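Local atomic coordinates of mitochondrial import inner membrane translocase subunit TIM21 (Saccharomyces cerevisiae, PDB entry 2CIU), a protein that helps import presequence-carrying proteins across the mitochondrial inner membrane, as a TIM23 complex subunit whose intermembrane-space domain keeps that complex close to the TOM complex. Residues G44-I47 with W52-N55; R75-V78 with K83-L86. All blocks are in the same frame, centred on the assembly; numbering follows the deposited sequence.

How the interactions relate
From the N terminus the chain runs through helices 6-20 and 22-27 before entering the sheet at strand 41-48. Interaction 1 closes the first short loop, where 53-55 turns back antiparallel on 44-47. Strand 60-64 follows, and then interaction 2 closes a second hairpin between 75-78 and 83-86. The two loops come one after the other, neither enclosing nor crossing the other. They are joined through the sheet instead, because strands 41-48 and 70-79 are antiparallel neighbours: His-77 of interaction 2 lies against Gly-44, Glu-45 and Leu-46 of interaction 1. The centres are about 11 Å apart, interaction 1 near the surface and interaction 2 deeper.

Interaction 1: residues G44-I47 with W52-N55; sequences GELI and WTRN
Ile-47 and Arg-54 hold the closely packed middle of this contact through their backbones. Ile-47 N gives its hydrogen to Arg-54 O at 2.8 Å and almost straight (172°), and Arg-54 N answers to Ile-47 O at 3.0 Å, making an antiparallel hydrogen-bonded pair. Beside it Leu-46 and Asn-55 form the non-hydrogen-bonded pair, where Leu-46 CA sends its hydrogen toward Arg-54 O. The branch at CB of Ile-47 fits the extended backbone of a strand. With CG1 set between the backbone N and the carbonyl carbon (chi1 57°), Ile-47 CG1 lies 3.5 Å from Arg-54 O, and the side chain crosses the arginine's methylenes at a slant. On the opposite face Leu-46 CB meets the methyl CG2 of Thr-53 at 3.9 Å, while Leu-46 CD2 reaches Asn-55 CB. Gly-44, which is buried, brings its carbonyl O to 3.4 Å from Asn-55 CB.

Toward the turn the contact loosens into polar, solvent-facing groups. Arg-54 is long enough to double back along its own strand, bent at chi2 and chi3, and Arg-54 NH1 bonds Trp-52 O at 2.8 Å, in the guanidinium plane but bent at the hydrogen. Trp-52 NE1 lies 3.2 Å above the guanidinium plane of Arg-54, over its centre, and the two flat groups overlap at the rim of the indole. At the other end a water bridges Gly-44 N and the exposed Asn-55 ND2, accepting from both.

The two segments belong to the beta hairpin of strands 41-48 and 53-55. Asn-49 OD1 receives the Trp-52 N-H in the turn, and beyond strand 41-48 lies strand 70-79, where Leu-46 touches His-77.

Interaction 2: residues R75-V78 with K83-L86; sequences RFHV and KIAL
His-77 and Leu-86 make the main side-chain contact, a CH-pi interaction in which methyl CD1 of Leu-86 sits over one face of the imidazole, 3.9 Å from the ring centroid and offset toward the rim. The branched, apolar end of a leucine suits a ring face, and a CG anti to the backbone N (chi1 172°) puts CD1 there. At the ring edge, His-77 CD2 lies 3.1 Å from Ala-85 O, and Ile-84 CG2 packs obliquely on the same CD2 at 3.6 Å.

The backbone bonds belong to Val-78 and Ala-85: Ala-85 N to Val-78 O is short and straight (2.8 Å, 175°), Val-78 N to Ala-85 O longer at 3.2 Å. Valine and the small alanine face the buried side, where Val-78 meets Val-15 and Val-18 of helix 6-20.

Among polar side chains, His-77 ND1 makes a weak hydrogen bond to Gly-44 O, and Arg-75 NE bonds His-88 ND1. With His-77 replaced by an alanine, Leu-86 CD1 would probably lose the ring it packs on and Gly-44 O its weak hydrogen bond.

This is an antiparallel beta hairpin, one face covered by a helix, in the antiparallel sheet of the TIM21 domain, whose family is placed in the NTF2 clan.

Interaction 1: residues G44-I47 with W52-N55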
ATOM      1  N   GLY A  44       5.442   6.617  -5.841  1.00 16.34           N
ATOM      2  CA  GLY A  44       4.255   7.299  -5.356  1.00 14.80           C
ATOM      3  C   GLY A  44       3.064   7.182  -6.280  1.00 14.44           C
ATOM      4  O   GLY A  44       3.136   6.646  -7.370  1.00 12.88           O
ATOM      5  N   GLU A  45       1.944   7.717  -5.823  1.00 14.83           N
ATOM      6  CA  GLU A  45       0.705   7.682  -6.582  1.00 14.18           C
ATOM      7  C   GLU A  45       0.828   8.259  -7.992  1.00 13.15           C
ATOM      8  O   GLU A  45       1.349   9.357  -8.183  1.00 15.31           O
ATOM      9  CB  GLU A  45      -0.349   8.443  -5.779  1.00 20.04           C
ATOM     10  CG  GLU A  45      -1.721   8.506  -6.366  1.00 26.72           C
ATOM     11  CD  GLU A  45      -2.697   9.104  -5.375  1.00 27.66           C
ATOM     12  OE1 GLU A  45      -2.324  10.088  -4.704  1.00 29.65           O
ATOM     13  OE2 GLU A  45      -3.829   8.596  -5.270  1.00 35.68           O
ATOM     14  N   LEU A  46       0.339   7.512  -8.975  1.00 13.38           N
ATOM     15  CA  LEU A  46       0.377   7.953 -10.364  1.00 15.21           C
ATOM     16  C   LEU A  46      -0.721   8.967 -10.611  1.00 18.37           C
ATOM     17  O   LEU A  46      -1.887   8.717 -10.296  1.00 15.66           O
ATOM     18  CB  LEU A  46       0.189   6.774 -11.319  1.00 17.23           C
ATOM     19  CG  LEU A  46       1.350   5.777 -11.332  1.00 16.10           C
ATOM     20  CD1 LEU A  46       0.997   4.593 -12.228  1.00 21.13           C
ATOM     21  CD2 LEU A  46       2.616   6.473 -11.825  1.00 16.64           C
ATOM     22  N   ILE A  47      -0.338  10.111 -11.160  1.00 15.35           N
ATOM     23  CA  ILE A  47      -1.294  11.165 -11.467  1.00 16.99           C
ATOM     24  C   ILE A  47      -1.116  11.546 -12.928  1.00 16.93           C
ATOM     25  O   ILE A  47      -0.057  11.322 -13.528  1.00 18.74           O
ATOM     26  CB  ILE A  47      -1.081  12.397 -10.557  1.00 18.45           C
ATOM     27  CG1 ILE A  47       0.352  12.918 -10.693  1.00 23.23           C
ATOM     28  CG2 ILE A  47      -1.353  12.010  -9.096  1.00 21.07           C
ATOM     29  CD1 ILE A  47       0.610  14.217  -9.938  1.00 24.78           C
ATOM     30  N   TRP A  52       0.221  13.146 -19.944  1.00 22.37           N
ATOM     31  CA  TRP A  52       1.244  12.175 -19.571  1.00 17.92           C
ATOM     32  C   TRP A  52       1.130  11.848 -18.097  1.00 18.25           C
ATOM     33  O   TRP A  52       0.691  12.671 -17.293  1.00 23.18           O
ATOM     34  CB  TRP A  52       2.657  12.679 -19.926  1.00 18.88           C
ATOM     35  CG  TRP A  52       3.171  13.817 -19.119  1.00 19.86           C
ATOM     36  CD1 TRP A  52       3.913  13.746 -17.975  1.00 21.74           C
ATOM     37  CD2 TRP A  52       2.987  15.211 -19.393  1.00 20.17           C
ATOM     38  NE1 TRP A  52       4.204  15.010 -17.523  1.00 26.97           N
ATOM     39  CE2 TRP A  52       3.647  15.927 -18.374  1.00 23.13           C
ATOM     40  CE3 TRP A  52       2.328  15.923 -20.403  1.00 28.97           C
ATOM     41  CZ2 TRP A  52       3.671  17.327 -18.331  1.00 28.10           C
ATOM     42  CZ3 TRP A  52       2.350  17.319 -20.363  1.00 30.00           C
ATOM     43  CH2 TRP A  52       3.019  18.003 -19.330  1.00 32.55           C
ATOM     44  N   THR A  53       1.513  10.627 -17.752  1.00 15.10           N
ATOM     45  CA  THR A  53       1.438  10.145 -16.387  1.00 17.83           C
ATOM     46  C   THR A  53       2.782  10.224 -15.671  1.00 16.26           C
ATOM     47  O   THR A  53       3.833  10.113 -16.298  1.00 17.66           O
ATOM     48  CB  THR A  53       0.953   8.688 -16.377  1.00 17.45           C
ATOM     49  OG1 THR A  53      -0.321   8.619 -17.035  1.00 19.68           O
ATOM     50  CG2 THR A  53       0.820   8.168 -14.946  1.00 17.47           C
ATOM     51  N   ARG A  54       2.734  10.438 -14.361  1.00 14.83           N
ATOM     52  CA  ARG A  54       3.944  10.503 -13.549  1.00 17.11           C
ATOM     53  C   ARG A  54       3.615  10.174 -12.102  1.00 17.38           C
ATOM     54  O   ARG A  54       2.455  10.272 -11.686  1.00 17.47           O
ATOM     55  CB  ARG A  54       4.590  11.888 -13.630  1.00 20.76           C
ATOM     56  CG  ARG A  54       3.755  13.033 -13.076  1.00 25.86           C
ATOM     57  CD  ARG A  54       2.727  13.513 -14.086  1.00 36.34           C
ATOM     58  NE  ARG A  54       2.706  14.972 -14.150  1.00 38.23           N
ATOM     59  CZ  ARG A  54       2.027  15.679 -15.046  1.00 36.40           C
ATOM     60  NH1 ARG A  54       1.297  15.069 -15.970  1.00 31.52           N
ATOM     61  NH2 ARG A  54       2.084  17.004 -15.020  1.00 38.20           N
ATOM     62  N   ASN A  55       4.619   9.753 -11.335  1.00 16.86           N
ATOM     63  CA  ASN A  55       4.376   9.449  -9.930  1.00 17.70           C
ATOM     64  C   ASN A  55       4.602  10.672  -9.054  1.00 21.76           C
ATOM     65  O   ASN A  55       5.540  11.442  -9.267  1.00 20.52           O
ATOM     66  CB  ASN A  55       5.280   8.311  -9.440  1.00 18.43           C
ATOM     67  CG  ASN A  55       6.739   8.551  -9.746  1.00 18.83           C
ATOM     68  OD1 ASN A  55       7.158   8.466 -10.896  1.00 21.60           O
ATOM     69  ND2 ASN A  55       7.523   8.860  -8.717  1.00 21.13           N
TER
HETATM   70  O   HOH W   1       7.401   8.657  -5.896  1.00 20.32           O

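Interaction 2: residues R75-V78 with K83-L86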
ATOM      1  N   ARG A  75      -0.973   6.416  -0.432  1.00 12.60           N
ATOM      2  CA  ARG A  75      -1.191   5.576  -1.593  1.00 11.72           C
ATOM      3  C   ARG A  75       0.096   5.523  -2.394  1.00 10.79           C
ATOM      4  O   ARG A  75       0.793   6.522  -2.530  1.00 14.07           O
ATOM      5  CB  ARG A  75      -2.334   6.116  -2.457  1.00 15.92           C
ATOM      6  CG  ARG A  75      -3.652   5.872  -1.771  1.00 15.71           C
ATOM      7  CD  ARG A  75      -4.849   6.206  -2.604  1.00 22.45           C
ATOM      8  NE  ARG A  75      -6.028   5.756  -1.875  1.00 23.69           N
ATOM      9  CZ  ARG A  75      -7.280   5.941  -2.270  1.00 26.32           C
ATOM     10  NH1 ARG A  75      -7.540   6.579  -3.404  1.00 30.08           N
ATOM     11  NH2 ARG A  75      -8.270   5.480  -1.520  1.00 23.94           N
ATOM     12  N   PHE A  76       0.423   4.337  -2.893  1.00 11.43           N
ATOM     13  CA  PHE A  76       1.615   4.188  -3.721  1.00 11.50           C
ATOM     14  C   PHE A  76       1.414   2.994  -4.638  1.00 10.84           C
ATOM     15  O   PHE A  76       0.414   2.289  -4.540  1.00 12.13           O
ATOM     16  CB  PHE A  76       2.889   4.039  -2.858  1.00 11.08           C
ATOM     17  CG  PHE A  76       2.909   2.823  -1.980  1.00 11.31           C
ATOM     18  CD1 PHE A  76       3.378   1.597  -2.460  1.00 11.42           C
ATOM     19  CD2 PHE A  76       2.480   2.904  -0.659  1.00 13.75           C
ATOM     20  CE1 PHE A  76       3.419   0.479  -1.628  1.00 14.34           C
ATOM     21  CE2 PHE A  76       2.518   1.792   0.174  1.00 13.90           C
ATOM     22  CZ  PHE A  76       2.991   0.575  -0.307  1.00 14.88           C
ATOM     23  N   HIS A  77       2.346   2.774  -5.555  1.00 10.66           N
ATOM     24  CA  HIS A  77       2.204   1.666  -6.471  1.00 11.67           C
ATOM     25  C   HIS A  77       3.368   0.717  -6.387  1.00 11.40           C
ATOM     26  O   HIS A  77       4.450   1.100  -5.961  1.00 11.85           O
ATOM     27  CB  HIS A  77       2.139   2.154  -7.920  1.00 13.41           C
ATOM     28  CG  HIS A  77       0.911   2.947  -8.247  1.00 13.62           C
ATOM     29  ND1 HIS A  77       0.839   4.315  -8.094  1.00 19.81           N
ATOM     30  CD2 HIS A  77      -0.289   2.558  -8.736  1.00 11.28           C
ATOM     31  CE1 HIS A  77      -0.355   4.734  -8.481  1.00 13.19           C
ATOM     32  NE2 HIS A  77      -1.056   3.688  -8.876  1.00 20.69           N
ATOM     33  N   VAL A  78       3.112  -0.519  -6.806  1.00 12.22           N
ATOM     34  CA  VAL A  78       4.133  -1.559  -6.884  1.00 11.66           C
ATOM     35  C   VAL A  78       3.931  -2.110  -8.288  1.00 13.98           C
ATOM     36  O   VAL A  78       2.821  -2.492  -8.673  1.00 15.30           O
ATOM     37  CB  VAL A  78       3.947  -2.662  -5.823  1.00 12.24           C
ATOM     38  CG1 VAL A  78       4.968  -3.784  -6.059  1.00 15.87           C
ATOM     39  CG2 VAL A  78       4.149  -2.072  -4.422  1.00 13.65           C
ATOM     40  N   LYS A  83       2.179  -6.066 -14.416  1.00 16.48           N
ATOM     41  CA  LYS A  83       1.067  -5.370 -13.765  1.00 15.10           C
ATOM     42  C   LYS A  83       1.483  -4.239 -12.837  1.00 13.68           C
ATOM     43  O   LYS A  83       2.615  -4.180 -12.361  1.00 13.63           O
ATOM     44  CB  LYS A  83       0.266  -6.379 -12.939  1.00 17.08           C
ATOM     45  CG  LYS A  83      -0.243  -7.591 -13.698  1.00 22.43           C
ATOM     46  CD  LYS A  83      -1.360  -7.245 -14.670  1.00 27.71           C
ATOM     47  CE  LYS A  83      -2.645  -6.896 -13.946  1.00 33.67           C
ATOM     48  NZ  LYS A  83      -3.782  -6.755 -14.903  1.00 41.40           N
ATOM     49  N   ILE A  84       0.545  -3.331 -12.571  1.00 14.77           N
ATOM     50  CA  ILE A  84       0.795  -2.248 -11.639  1.00 14.31           C
ATOM     51  C   ILE A  84      -0.306  -2.314 -10.585  1.00 15.88           C
ATOM     52  O   ILE A  84      -1.494  -2.359 -10.921  1.00 19.03           O
ATOM     53  CB  ILE A  84       0.759  -0.871 -12.319  1.00 15.26           C
ATOM     54  CG1 ILE A  84       1.946  -0.736 -13.273  1.00 16.70           C
ATOM     55  CG2 ILE A  84       0.805   0.231 -11.269  1.00 16.79           C
ATOM     56  CD1 ILE A  84       2.000   0.593 -14.009  1.00 22.04           C
ATOM     57  N   ALA A  85       0.088  -2.349  -9.318  1.00 12.48           N
ATOM     58  CA  ALA A  85      -0.884  -2.394  -8.234  1.00 12.42           C
ATOM     59  C   ALA A  85      -0.940  -1.032  -7.562  1.00 12.60           C
ATOM     60  O   ALA A  85       0.040  -0.293  -7.556  1.00 13.87           O
ATOM     61  CB  ALA A  85      -0.480  -3.457  -7.200  1.00 15.03           C
ATOM     62  N   LEU A  86      -2.114  -0.690  -7.034  1.00 10.13           N
ATOM     63  CA  LEU A  86      -2.277   0.532  -6.269  1.00 10.26           C
ATOM     64  C   LEU A  86      -2.429   0.038  -4.839  1.00 13.60           C
ATOM     65  O   LEU A  86      -3.247  -0.832  -4.570  1.00 14.98           O
ATOM     66  CB  LEU A  86      -3.538   1.296  -6.696  1.00  9.62           C
ATOM     67  CG  LEU A  86      -3.906   2.500  -5.813  1.00 14.54           C
ATOM     68  CD1 LEU A  86      -2.759   3.493  -5.717  1.00 19.24           C
ATOM     69  CD2 LEU A  86      -5.114   3.175  -6.416  1.00 22.46           C
TER